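Local coordinates for C24 protein (Bizionia argentinensis JUB59, PDB 6OV6) that binds manganese and, as a trimer, probably forms the receptor-binding tip of the long tail fibre of a temperate bacteriophage, at residues A[39-44]-A[109-114]; A[50-55]-A[69-74]; A[64-69]-A[100-105]; A[75-80]-A[96-101]. All coordinates share one frame; numbering follows the deposited sequence.

Contact 1: residues A[39-44]-A[109-114]; sequences KAIIKG and ISWAEF
Lys39 lies across the ring of Phe114 and ends on Glu113, and Lys39 and Phe114 together carry most of the surface buried here. The CB of Lys39 stands 3.9 Å from the centroid of the Phe114 ring and only 6° off its normal, a CH-pi contact over the middle of the face. With CG beside the backbone N (chi1 -63°) and the chain extended beyond, the lysine runs past the rim toward Glu113, its CG 4.0 Å from CZ of Phe114. The ammonium then reaches the carboxylate: Lys39 NZ donates to Glu113 OE1 at 2.8 Å, nearly in line with the C-O bond, forming a salt bridge. Here the two side chains run alongside each other in the same direction, while CG2 of Ile109 packs 3.8 Å from CE of Lys39. Toward the rim of the opposite face of Phe114 stands CZ3 of Trp111.

Ile41 touches both aromatic residues, crossing each at about a right angle. Its CD1 meets CZ2 of Trp111 at 3.9 Å, and its CG1 lies 4.1 Å from CB of Phe114. Between the backbones, CA of Phe114 makes a CA-H...O contact of 3.1 Å with O of Lys39. Arg121 of the third subunit reaches Glu113 O. The 3-10 turn 111-113 leads into strand 115-116, which pairs in parallel with 40-42; 40-42 also pairs antiparallel with 51-59, and there Lys39 and Ala40 both face Tyr58 in a G1 beta bulge.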
loop_
_atom_site.group_PDB
_atom_site.type_symbol
_atom_site.label_atom_id
_atom_site.label_comp_id
_atom_site.label_asym_id
_atom_site.label_seq_id
_atom_site.Cartn_x
_atom_site.Cartn_y
_atom_site.Cartn_z
ATOM N N LYS A 39 -38.932 -2.931 14.470
ATOM C CA LYS A 39 -38.842 -4.397 14.338
ATOM C C LYS A 39 -37.526 -4.952 14.856
ATOM O O LYS A 39 -36.951 -5.883 14.289
ATOM C CB LYS A 39 -39.188 -4.893 12.902
ATOM C CG LYS A 39 -40.627 -4.584 12.515
ATOM C CD LYS A 39 -40.865 -4.805 11.020
ATOM C CE LYS A 39 -42.172 -4.177 10.597
ATOM N NZ LYS A 39 -42.344 -4.232 9.121
ATOM N N ALA A 40 -37.112 -4.436 16.006
ATOM C CA ALA A 40 -35.896 -4.906 16.629
ATOM C C ALA A 40 -36.247 -5.962 17.642
ATOM O O ALA A 40 -37.299 -5.895 18.302
ATOM C CB ALA A 40 -35.201 -3.763 17.332
ATOM N N ILE A 41 -35.345 -6.918 17.780
ATOM C CA ILE A 41 -35.346 -7.883 18.859
ATOM C C ILE A 41 -34.502 -7.165 19.920
ATOM O O ILE A 41 -33.308 -6.923 19.705
ATOM C CB ILE A 41 -34.735 -9.253 18.467
ATOM C CG1 ILE A 41 -35.634 -9.976 17.433
ATOM C CG2 ILE A 41 -34.523 -10.088 19.767
ATOM C CD1 ILE A 41 -35.021 -11.218 16.780
ATOM N N ILE A 42 -35.137 -6.783 21.033
ATOM C CA ILE A 42 -34.474 -6.048 22.099
ATOM C C ILE A 42 -33.694 -7.023 22.987
ATOM O O ILE A 42 -32.543 -6.755 23.343
ATOM C CB ILE A 42 -35.522 -5.229 22.937
ATOM C CG1 ILE A 42 -36.349 -4.230 22.070
ATOM C CG2 ILE A 42 -34.873 -4.557 24.183
ATOM C CD1 ILE A 42 -35.601 -3.047 21.412
ATOM N N LYS A 43 -34.343 -8.137 23.357
ATOM C CA LYS A 43 -33.786 -9.142 24.237
ATOM C C LYS A 43 -34.375 -10.517 23.894
ATOM O O LYS A 43 -35.523 -10.600 23.472
ATOM C CB LYS A 43 -34.138 -8.742 25.686
ATOM C CG LYS A 43 -33.404 -9.526 26.769
ATOM C CD LYS A 43 -33.907 -9.112 28.152
ATOM C CE LYS A 43 -33.369 -10.026 29.236
ATOM N NZ LYS A 43 -31.887 -9.912 29.388
ATOM N N GLY A 44 -33.584 -11.574 24.092
ATOM C CA GLY A 44 -34.007 -12.957 23.888
ATOM C C GLY A 44 -34.322 -13.295 22.452
ATOM O O GLY A 44 -33.622 -12.837 21.540
ATOM N N ILE A 109 -46.769 -9.996 10.639
ATOM C CA ILE A 109 -45.562 -9.411 10.059
ATOM C C ILE A 109 -44.584 -10.538 9.849
ATOM O O ILE A 109 -44.440 -11.396 10.732
ATOM C CB ILE A 109 -44.940 -8.359 11.065
ATOM C CG1 ILE A 109 -45.964 -7.360 11.662
ATOM C CG2 ILE A 109 -43.681 -7.675 10.532
ATOM C CD1 ILE A 109 -46.763 -6.487 10.701
ATOM N N SER A 110 -43.845 -10.499 8.727
ATOM C CA SER A 110 -42.790 -11.472 8.452
ATOM C C SER A 110 -41.744 -11.379 9.576
ATOM O O SER A 110 -41.229 -10.290 9.840
ATOM C CB SER A 110 -42.125 -11.166 7.113
ATOM O OG SER A 110 -41.003 -12.004 6.908
ATOM N N TRP A 111 -41.476 -12.498 10.253
ATOM C CA TRP A 111 -40.488 -12.580 11.333
ATOM C C TRP A 111 -39.065 -12.267 10.852
ATOM O O TRP A 111 -38.283 -11.736 11.628
ATOM C CB TRP A 111 -40.554 -13.946 12.027
ATOM C CG TRP A 111 -39.608 -14.170 13.180
ATOM C CD1 TRP A 111 -38.737 -15.214 13.323
ATOM C CD2 TRP A 111 -39.493 -13.385 14.384
ATOM N NE1 TRP A 111 -38.090 -15.130 14.533
ATOM C CE2 TRP A 111 -38.524 -14.013 15.200
ATOM C CE3 TRP A 111 -40.096 -12.197 14.840
ATOM C CZ2 TRP A 111 -38.142 -13.496 16.447
ATOM C CZ3 TRP A 111 -39.763 -11.722 16.098
ATOM C CH2 TRP A 111 -38.797 -12.367 16.890
ATOM N N ALA A 112 -38.751 -12.548 9.573
ATOM C CA ALA A 112 -37.431 -12.280 8.971
ATOM C C ALA A 112 -37.098 -10.770 8.946
ATOM O O ALA A 112 -35.928 -10.397 8.840
ATOM C CB ALA A 112 -37.376 -12.851 7.565
ATOM N N GLU A 113 -38.121 -9.912 9.083
ATOM C CA GLU A 113 -37.956 -8.450 9.145
ATOM C C GLU A 113 -37.440 -7.983 10.527
ATOM O O GLU A 113 -37.029 -6.828 10.671
ATOM C CB GLU A 113 -39.263 -7.750 8.794
ATOM C CG GLU A 113 -39.605 -7.838 7.313
ATOM C CD GLU A 113 -40.950 -7.259 6.920
ATOM O OE1 GLU A 113 -41.541 -6.493 7.718
ATOM O OE2 GLU A 113 -41.396 -7.547 5.785
ATOM N N PHE A 114 -37.472 -8.878 11.534
ATOM C CA PHE A 114 -36.983 -8.599 12.877
ATOM C C PHE A 114 -35.503 -8.892 12.946
ATOM O O PHE A 114 -35.049 -9.946 12.479
ATOM C CB PHE A 114 -37.770 -9.355 13.954
ATOM C CG PHE A 114 -39.141 -8.772 14.194
ATOM C CD1 PHE A 114 -39.413 -8.053 15.350
ATOM C CD2 PHE A 114 -40.170 -8.968 13.276
ATOM C CE1 PHE A 114 -40.679 -7.519 15.572
ATOM C CE2 PHE A 114 -41.440 -8.447 13.504
ATOM C CZ PHE A 114 -41.690 -7.737 14.659
#

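Contact 2: residues A[50-55]-A[69-74]; sequences STTTDG and GQTQSR
Thr52 OG1 and Thr71 OG1 share a hydrogen bond of 2.7 Å, the shortest polar link between 50-55 and 69-74; either hydroxyl could be the donor. The two side chains meet at about a right angle. Thr71 has its OG1 beside its own backbone N (chi1 -48°), which also brings this oxygen to 3.2 Å from Ser50 O, at best a weak bond. That carbonyl has a firmer partner in the amide of the same residue, since Thr71 N donates to Ser50 O at 2.8 Å.

At the open end of the hairpin, the chain of Gln70 bends at chi2 (-63°) and folds its amide back toward Ser50. Ser50 OG donates to Gln70 OE1 over 2.9 Å, approaching well to the side of the C=O direction, at 108°.

The backbones are joined by a reciprocal pair: Thr52 N to Gly69 O and Gly69 N to Thr52 O, both 2.9 Å. One position toward the open end, Thr51 and Gln70 form a non-hydrogen-bonded pair whose side chains diverge. The side chain of Thr52 packs on Phe66 and Phe102. Such alternation is that of an antiparallel pairing; its place at the start of 51-59 and the end of 62-70 makes it the open end of this beta hairpin.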
loop_
_atom_site.group_PDB
_atom_site.type_symbol
_atom_site.label_atom_id
_atom_site.label_comp_id
_atom_site.label_asym_id
_atom_site.label_seq_id
_atom_site.Cartn_x
_atom_site.Cartn_y
_atom_site.Cartn_z
ATOM N N SER A 50 -35.858 -26.018 16.323
ATOM C CA SER A 50 -37.168 -25.666 15.770
ATOM C C SER A 50 -37.898 -24.604 16.651
ATOM O O SER A 50 -38.972 -24.136 16.280
ATOM C CB SER A 50 -38.025 -26.928 15.638
ATOM O OG SER A 50 -38.372 -27.435 16.919
ATOM N N THR A 51 -37.286 -24.257 17.808
ATOM C CA THR A 51 -37.750 -23.335 18.848
ATOM C C THR A 51 -37.074 -21.923 18.801
ATOM O O THR A 51 -35.930 -21.764 18.344
ATOM C CB THR A 51 -37.555 -24.064 20.203
ATOM O OG1 THR A 51 -38.491 -25.139 20.273
ATOM C CG2 THR A 51 -37.709 -23.175 21.438
ATOM N N THR A 52 -37.826 -20.906 19.260
ATOM C CA THR A 52 -37.374 -19.529 19.478
ATOM C C THR A 52 -37.784 -19.232 20.918
ATOM O O THR A 52 -38.945 -19.460 21.287
ATOM C CB THR A 52 -37.996 -18.530 18.491
ATOM O OG1 THR A 52 -37.679 -18.905 17.158
ATOM C CG2 THR A 52 -37.519 -17.088 18.730
ATOM N N THR A 53 -36.839 -18.755 21.739
ATOM C CA THR A 53 -37.125 -18.411 23.132
ATOM C C THR A 53 -38.001 -17.165 23.210
ATOM O O THR A 53 -38.160 -16.436 22.226
ATOM C CB THR A 53 -35.810 -18.176 23.914
ATOM O OG1 THR A 53 -35.079 -17.098 23.313
ATOM C CG2 THR A 53 -34.932 -19.439 23.999
ATOM N N ASP A 54 -38.556 -16.928 24.390
ATOM C CA ASP A 54 -39.317 -15.737 24.718
ATOM C C ASP A 54 -38.340 -14.556 24.705
ATOM O O ASP A 54 -37.117 -14.737 24.749
ATOM C CB ASP A 54 -39.932 -15.875 26.115
ATOM C CG ASP A 54 -41.116 -16.828 26.195
ATOM O OD1 ASP A 54 -41.589 -17.280 25.130
ATOM O OD2 ASP A 54 -41.588 -17.090 27.320
ATOM N N GLY A 55 -38.876 -13.358 24.609
ATOM C CA GLY A 55 -38.021 -12.189 24.599
ATOM C C GLY A 55 -38.814 -10.916 24.659
ATOM O O GLY A 55 -39.906 -10.871 25.249
ATOM N N GLY A 69 -41.801 -20.122 21.032
ATOM C CA GLY A 69 -42.294 -21.479 20.813
ATOM C C GLY A 69 -41.738 -21.980 19.501
ATOM O O GLY A 69 -40.631 -21.579 19.122
ATOM N N GLN A 70 -42.511 -22.809 18.773
ATOM C CA GLN A 70 -42.101 -23.333 17.466
ATOM C C GLN A 70 -41.970 -22.186 16.460
ATOM O O GLN A 70 -42.936 -21.461 16.226
ATOM C CB GLN A 70 -43.087 -24.409 16.934
ATOM C CG GLN A 70 -43.030 -25.758 17.672
ATOM C CD GLN A 70 -41.705 -26.488 17.561
ATOM O OE1 GLN A 70 -41.191 -26.759 16.465
ATOM N NE2 GLN A 70 -41.143 -26.843 18.709
ATOM N N THR A 71 -40.762 -22.001 15.908
ATOM C CA THR A 71 -40.465 -20.940 14.932
ATOM C C THR A 71 -41.399 -21.022 13.752
ATOM O O THR A 71 -41.571 -22.098 13.172
ATOM C CB THR A 71 -38.991 -20.998 14.495
ATOM O OG1 THR A 71 -38.176 -21.100 15.653
ATOM C CG2 THR A 71 -38.561 -19.795 13.650
ATOM N N GLN A 72 -42.027 -19.880 13.428
ATOM C CA GLN A 72 -42.944 -19.682 12.311
ATOM C C GLN A 72 -42.420 -18.521 11.466
ATOM O O GLN A 72 -41.509 -17.811 11.897
ATOM C CB GLN A 72 -44.371 -19.384 12.806
ATOM C CG GLN A 72 -45.137 -20.590 13.339
ATOM C CD GLN A 72 -46.585 -20.244 13.640
ATOM O OE1 GLN A 72 -47.311 -19.657 12.822
ATOM N NE2 GLN A 72 -47.038 -20.612 14.821
ATOM N N SER A 73 -42.975 -18.338 10.266
ATOM C CA SER A 73 -42.530 -17.285 9.362
ATOM C C SER A 73 -43.103 -15.917 9.704
ATOM O O SER A 73 -42.574 -14.913 9.236
ATOM C CB SER A 73 -42.818 -17.645 7.906
ATOM O OG SER A 73 -44.195 -17.864 7.668
ATOM N N ARG A 74 -44.196 -15.878 10.495
ATOM C CA ARG A 74 -44.873 -14.629 10.858
ATOM C C ARG A 74 -45.162 -14.476 12.334
ATOM O O ARG A 74 -45.300 -15.457 13.055
ATOM C CB ARG A 74 -46.152 -14.383 10.017
ATOM C CG ARG A 74 -45.913 -14.460 8.508
ATOM C CD ARG A 74 -47.127 -14.125 7.680
ATOM N NE ARG A 74 -47.344 -12.681 7.592
ATOM C CZ ARG A 74 -46.732 -11.884 6.723
ATOM N NH1 ARG A 74 -45.830 -12.375 5.880
ATOM N NH2 ARG A 74 -46.986 -10.584 6.716
#

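Contact 3: residues A[64-69]-A[100-105]; sequences FKFVGG and VTFASG
Two torsions set up the aromatic pair between 64-69 and 100-105: Phe66 swings its ring away from its own N (chi1 178°), whereas Phe102 keeps CG beside its N (chi1 -68°). The rings then meet edge-to-face, with the edge of Phe66 directed at the face of Phe102. Their centroids are 5.2 Å apart and the planes 87° apart, so the pair is T-shaped. At the point of contact, CZ of Phe66 lies 3.7 Å from CZ of Phe102, displaced from the ring centre toward the rim.

Val100 sits between two phenylalanines and uses one methyl on each. Its CG1 touches CD1 of Phe66 and its CG2 touches CD2 of Phe64, each at 3.6 Å. Trp111 extends the cluster, stacking on Phe66 and presenting an edge-to-face contact to Phe102, while Val57 and Ile59 pack on Val100 from strand 51-59.

Parallel strand pairing fixes the register beneath these side chains. Val100 N donates to Lys65 O at 3.0 Å, and Val67 N donates to Val100 O at 2.8 Å; both bonds are nearly straight, and they bracket Phe66. Next to these bonds, Thr101 OG1 donates to Val67 O at 2.6 Å, from a position tilted out of the carbonyl plane.

The chemistry is therefore divided between the two surfaces of the sheet. Rings and valine methyls make an apolar layer on the side of Phe66 and Val100, whereas on the side of Val67 and Thr101 a hydroxyl satisfies a backbone carbonyl.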
loop_
_atom_site.group_PDB
_atom_site.type_symbol
_atom_site.label_atom_id
_atom_site.label_comp_id
_atom_site.label_asym_id
_atom_site.label_seq_id
_atom_site.Cartn_x
_atom_site.Cartn_y
_atom_site.Cartn_z
ATOM N N PHE A 64 -42.760 -4.655 23.388
ATOM C CA PHE A 64 -43.597 -5.801 23.751
ATOM C C PHE A 64 -42.836 -6.976 24.261
ATOM O O PHE A 64 -41.788 -7.318 23.711
ATOM C CB PHE A 64 -44.382 -6.337 22.525
ATOM C CG PHE A 64 -45.464 -5.466 21.950
ATOM C CD1 PHE A 64 -46.682 -5.316 22.606
ATOM C CD2 PHE A 64 -45.271 -4.792 20.748
ATOM C CE1 PHE A 64 -47.685 -4.515 22.070
ATOM C CE2 PHE A 64 -46.276 -3.990 20.216
ATOM C CZ PHE A 64 -47.486 -3.882 20.871
ATOM N N LYS A 65 -43.465 -7.722 25.196
ATOM C CA LYS A 65 -42.995 -9.042 25.595
ATOM C C LYS A 65 -43.283 -9.926 24.354
ATOM O O LYS A 65 -44.313 -9.745 23.686
ATOM C CB LYS A 65 -43.802 -9.595 26.788
ATOM C CG LYS A 65 -43.448 -8.949 28.125
ATOM C CD LYS A 65 -44.536 -9.163 29.181
ATOM C CE LYS A 65 -44.354 -8.250 30.377
ATOM N NZ LYS A 65 -45.480 -8.373 31.338
ATOM N N PHE A 66 -42.349 -10.821 24.031
ATOM C CA PHE A 66 -42.464 -11.757 22.930
ATOM C C PHE A 66 -42.601 -13.137 23.531
ATOM O O PHE A 66 -41.779 -13.535 24.378
ATOM C CB PHE A 66 -41.245 -11.700 21.983
ATOM C CG PHE A 66 -41.323 -12.697 20.847
ATOM C CD1 PHE A 66 -42.015 -12.394 19.680
ATOM C CD2 PHE A 66 -40.720 -13.950 20.951
ATOM C CE1 PHE A 66 -42.094 -13.317 18.627
ATOM C CE2 PHE A 66 -40.779 -14.868 19.886
ATOM C CZ PHE A 66 -41.467 -14.544 18.731
ATOM N N VAL A 67 -43.628 -13.871 23.084
ATOM C CA VAL A 67 -43.857 -15.250 23.532
ATOM C C VAL A 67 -43.380 -16.172 22.405
ATOM O O VAL A 67 -43.942 -16.168 21.310
ATOM C CB VAL A 67 -45.329 -15.522 23.966
ATOM C CG1 VAL A 67 -45.554 -17.019 24.281
ATOM C CG2 VAL A 67 -45.708 -14.664 25.170
ATOM N N GLY A 68 -42.307 -16.902 22.671
ATOM C CA GLY A 68 -41.733 -17.828 21.706
ATOM C C GLY A 68 -42.461 -19.154 21.644
ATOM O O GLY A 68 -43.583 -19.289 22.144
ATOM N N GLY A 69 -41.801 -20.122 21.032
ATOM C CA GLY A 69 -42.294 -21.479 20.813
ATOM C C GLY A 69 -41.738 -21.980 19.501
ATOM O O GLY A 69 -40.631 -21.579 19.122
ATOM N N VAL A 100 -46.481 -10.017 21.694
ATOM C CA VAL A 100 -46.207 -10.495 20.342
ATOM C C VAL A 100 -45.885 -11.976 20.428
ATOM O O VAL A 100 -45.223 -12.404 21.376
ATOM C CB VAL A 100 -45.074 -9.658 19.689
ATOM C CG1 VAL A 100 -44.623 -10.223 18.339
ATOM C CG2 VAL A 100 -45.537 -8.216 19.520
ATOM N N THR A 101 -46.364 -12.749 19.438
ATOM C CA THR A 101 -46.094 -14.181 19.313
ATOM C C THR A 101 -46.108 -14.647 17.861
ATOM O O THR A 101 -46.525 -13.893 16.976
ATOM C CB THR A 101 -46.958 -15.032 20.281
ATOM O OG1 THR A 101 -46.339 -16.313 20.398
ATOM C CG2 THR A 101 -48.397 -15.191 19.827
ATOM N N PHE A 102 -45.694 -15.905 17.611
ATOM C CA PHE A 102 -45.797 -16.467 16.273
ATOM C C PHE A 102 -47.276 -16.653 15.990
ATOM O O PHE A 102 -48.028 -17.171 16.834
ATOM C CB PHE A 102 -45.051 -17.801 16.160
ATOM C CG PHE A 102 -43.553 -17.654 16.268
ATOM C CD1 PHE A 102 -42.829 -16.999 15.276
ATOM C CD2 PHE A 102 -42.867 -18.175 17.355
ATOM C CE1 PHE A 102 -41.435 -16.868 15.371
ATOM C CE2 PHE A 102 -41.480 -18.062 17.442
ATOM C CZ PHE A 102 -40.771 -17.410 16.446
ATOM N N ALA A 103 -47.704 -16.135 14.847
ATOM C CA ALA A 103 -49.090 -16.143 14.416
ATOM C C ALA A 103 -49.184 -15.838 12.944
ATOM O O ALA A 103 -48.156 -15.694 12.289
ATOM C CB ALA A 103 -49.924 -15.162 15.248
ATOM N N SER A 104 -50.386 -15.834 12.388
ATOM C CA SER A 104 -50.547 -15.610 10.952
ATOM C C SER A 104 -51.830 -14.811 10.717
ATOM O O SER A 104 -52.504 -14.438 11.682
ATOM C CB SER A 104 -50.576 -16.954 10.219
ATOM O OG SER A 104 -51.368 -17.902 10.925
ATOM N N GLY A 105 -52.138 -14.533 9.452
ATOM C CA GLY A 105 -53.340 -13.784 9.082
ATOM C C GLY A 105 -53.177 -12.279 9.124
ATOM O O GLY A 105 -52.061 -11.778 9.250
#

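Contact 4: residues A[75-80]-A[96-101]; sequences VKILET and FERYVT
Tyr99 can be followed from its root on strand 96-101 to its hydroxyl over strand 75-80. Its CB rises from the sheet with CG placed between the backbone N and carbonyl carbon (chi1 58°), which tips the ring across the neighbouring strand. CD2 then passes 3.9 Å from Leu78 O. Over the ring face stands Leu78 CB, 4.2 Å from the centroid and 25° off the normal, a CH-pi contact. At the rim, CE2 comes within 3.0 Å of Thr80 OG1, which lies in the plane of the ring. The tip, Tyr99 OH, shares a hydrogen bond of 3.2 Å with the same Thr80 OG1, the donor being undetermined, and also touches the CG2 methyl of Thr80. Lys84 adds a weak bond to that threonine hydroxyl.

Leu78 continues the row on this face, its CD1 packing 3.6 Å from CG2 of Thr101. On the reverse face, Ile77 CG1 meets Val100 CG2 at 3.7 Å, and the aliphatic CG of Glu79 lies 3.8 Å from CG of Arg98. The charged ends of this last pair do not meet; the guanidinium of Arg98 instead forms a salt bridge with Glu62.

Six backbone bonds join three antiparallel hydrogen-bonded pairs: Lys76 with Thr101, Leu78 with Tyr99 and Thr80 with Glu97. The strand axes nevertheless make 156°, evidence of twist. Together these interactions imply that the backbone bonds set the register, while cross-strand side chains add mainly aliphatic and aromatic packing, with Tyr99 and Thr80 contributing one polar link.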
loop_
_atom_site.group_PDB
_atom_site.type_symbol
_atom_site.label_atom_id
_atom_site.label_comp_id
_atom_site.label_asym_id
_atom_site.label_seq_id
_atom_site.Cartn_x
_atom_site.Cartn_y
_atom_site.Cartn_z
ATOM N N VAL A 75 -45.256 -13.211 12.781
ATOM C CA VAL A 75 -45.579 -12.847 14.159
ATOM C C VAL A 75 -46.715 -11.840 14.148
ATOM O O VAL A 75 -46.949 -11.163 13.139
ATOM C CB VAL A 75 -44.363 -12.349 15.021
ATOM C CG1 VAL A 75 -43.332 -13.460 15.208
ATOM C CG2 VAL A 75 -43.717 -11.077 14.453
ATOM N N LYS A 76 -47.398 -11.706 15.278
ATOM C CA LYS A 76 -48.441 -10.697 15.386
ATOM C C LYS A 76 -48.620 -10.228 16.799
ATOM O O LYS A 76 -48.240 -10.934 17.728
ATOM C CB LYS A 76 -49.754 -11.083 14.658
ATOM C CG LYS A 76 -50.891 -11.608 15.497
ATOM C CD LYS A 76 -51.986 -12.248 14.652
ATOM C CE LYS A 76 -52.817 -11.268 13.877
ATOM N NZ LYS A 76 -53.876 -11.973 13.092
ATOM N N ILE A 77 -49.189 -9.027 16.959
ATOM C CA ILE A 77 -49.531 -8.517 18.272
ATOM C C ILE A 77 -50.864 -9.184 18.640
ATOM O O ILE A 77 -51.831 -9.018 17.908
ATOM C CB ILE A 77 -49.637 -6.956 18.267
ATOM C CG1 ILE A 77 -48.239 -6.295 17.976
ATOM C CG2 ILE A 77 -50.274 -6.440 19.587
ATOM C CD1 ILE A 77 -48.323 -4.865 17.390
ATOM N N LEU A 78 -50.902 -9.949 19.743
ATOM C CA LEU A 78 -52.127 -10.572 20.234
ATOM C C LEU A 78 -52.624 -9.834 21.464
ATOM O O LEU A 78 -51.833 -9.245 22.206
ATOM C CB LEU A 78 -51.941 -12.057 20.584
ATOM C CG LEU A 78 -51.732 -13.036 19.428
ATOM C CD1 LEU A 78 -51.872 -14.447 19.944
ATOM C CD2 LEU A 78 -52.777 -12.846 18.306
ATOM N N GLU A 79 -53.945 -9.834 21.631
ATOM C CA GLU A 79 -54.618 -9.253 22.775
ATOM C C GLU A 79 -55.511 -10.345 23.341
ATOM O O GLU A 79 -56.528 -10.712 22.731
ATOM C CB GLU A 79 -55.420 -8.005 22.397
ATOM C CG GLU A 79 -55.902 -7.279 23.633
ATOM C CD GLU A 79 -56.596 -5.949 23.432
ATOM O OE1 GLU A 79 -57.125 -5.697 22.327
ATOM O OE2 GLU A 79 -56.680 -5.189 24.421
ATOM N N THR A 80 -55.064 -10.915 24.465
ATOM C CA THR A 80 -55.720 -12.039 25.109
ATOM C C THR A 80 -56.000 -11.762 26.571
ATOM O O THR A 80 -55.393 -10.870 27.185
ATOM C CB THR A 80 -54.926 -13.343 24.918
ATOM O OG1 THR A 80 -53.647 -13.202 25.536
ATOM C CG2 THR A 80 -54.770 -13.731 23.453
ATOM N N PHE A 96 -57.529 -7.632 29.342
ATOM C CA PHE A 96 -56.617 -8.103 28.300
ATOM C C PHE A 96 -55.184 -7.626 28.472
ATOM O O PHE A 96 -54.940 -6.559 29.038
ATOM C CB PHE A 96 -57.134 -7.679 26.915
ATOM C CG PHE A 96 -58.483 -8.225 26.522
ATOM C CD1 PHE A 96 -58.622 -9.547 26.109
ATOM C CD2 PHE A 96 -59.617 -7.418 26.565
ATOM C CE1 PHE A 96 -59.879 -10.067 25.777
ATOM C CE2 PHE A 96 -60.868 -7.928 26.199
ATOM C CZ PHE A 96 -60.989 -9.248 25.802
ATOM N N GLU A 97 -54.250 -8.406 27.925
ATOM C CA GLU A 97 -52.815 -8.098 27.874
ATOM C C GLU A 97 -52.381 -8.188 26.411
ATOM O O GLU A 97 -52.950 -8.979 25.650
ATOM C CB GLU A 97 -51.997 -9.059 28.765
ATOM C CG GLU A 97 -52.197 -10.533 28.452
ATOM C CD GLU A 97 -51.444 -11.485 29.357
ATOM O OE1 GLU A 97 -51.905 -11.717 30.499
ATOM O OE2 GLU A 97 -50.429 -12.053 28.898
ATOM N N ARG A 98 -51.428 -7.344 26.012
ATOM C CA ARG A 98 -50.915 -7.300 24.653
ATOM C C ARG A 98 -49.480 -7.770 24.619
ATOM O O ARG A 98 -48.690 -7.405 25.476
ATOM C CB ARG A 98 -51.079 -5.895 24.047
ATOM C CG ARG A 98 -52.536 -5.623 23.670
ATOM C CD ARG A 98 -52.849 -4.164 23.430
ATOM N NE ARG A 98 -52.280 -3.701 22.165
ATOM C CZ ARG A 98 -51.241 -2.882 22.077
ATOM N NH1 ARG A 98 -50.670 -2.406 23.176
ATOM N NH2 ARG A 98 -50.785 -2.509 20.892
ATOM N N TYR A 99 -49.157 -8.614 23.654
ATOM C CA TYR A 99 -47.821 -9.189 23.504
ATOM C C TYR A 99 -47.684 -9.625 22.074
ATOM O O TYR A 99 -48.649 -9.578 21.309
ATOM C CB TYR A 99 -47.605 -10.406 24.478
ATOM C CG TYR A 99 -48.616 -11.519 24.289
ATOM C CD1 TYR A 99 -48.322 -12.630 23.500
ATOM C CD2 TYR A 99 -49.892 -11.433 24.848
ATOM C CE1 TYR A 99 -49.266 -13.633 23.282
ATOM C CE2 TYR A 99 -50.849 -12.424 24.623
ATOM C CZ TYR A 99 -50.527 -13.530 23.854
ATOM O OH TYR A 99 -51.466 -14.505 23.631
ATOM N N VAL A 100 -46.481 -10.017 21.694
ATOM C CA VAL A 100 -46.207 -10.495 20.342
ATOM C C VAL A 100 -45.885 -11.976 20.428
ATOM O O VAL A 100 -45.223 -12.404 21.376
ATOM C CB VAL A 100 -45.074 -9.658 19.689
ATOM C CG1 VAL A 100 -44.623 -10.223 18.339
ATOM C CG2 VAL A 100 -45.537 -8.216 19.520
ATOM N N THR A 101 -46.364 -12.749 19.438
ATOM C CA THR A 101 -46.094 -14.181 19.313
ATOM C C THR A 101 -46.108 -14.647 17.861
ATOM O O THR A 101 -46.525 -13.893 16.976
ATOM C CB THR A 101 -46.958 -15.032 20.281
ATOM O OG1 THR A 101 -46.339 -16.313 20.398
ATOM C CG2 THR A 101 -48.397 -15.191 19.827
#

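All four contacts belong to one mixed sheet. Strand 96-102 is central to two of them, pairing in parallel with 62-70 in contact 3 and antiparallel with 74-81 in contact 4; their centres are 7 Å apart and they share Val100 and Thr101. Contact 2 adjoins contact 3 through Gly69, with centres 8 Å apart, and Asp54 OD1 lies 2.6 Å from Gly68 N, a probable hydrogen bond. Contact 1 closes the chain loop that encloses the others. Its Trp111 touches Phe66 and Phe102 of contact 3 and Val75 of contact 4. The manganese site of His252 and His254 lies away from all four contacts.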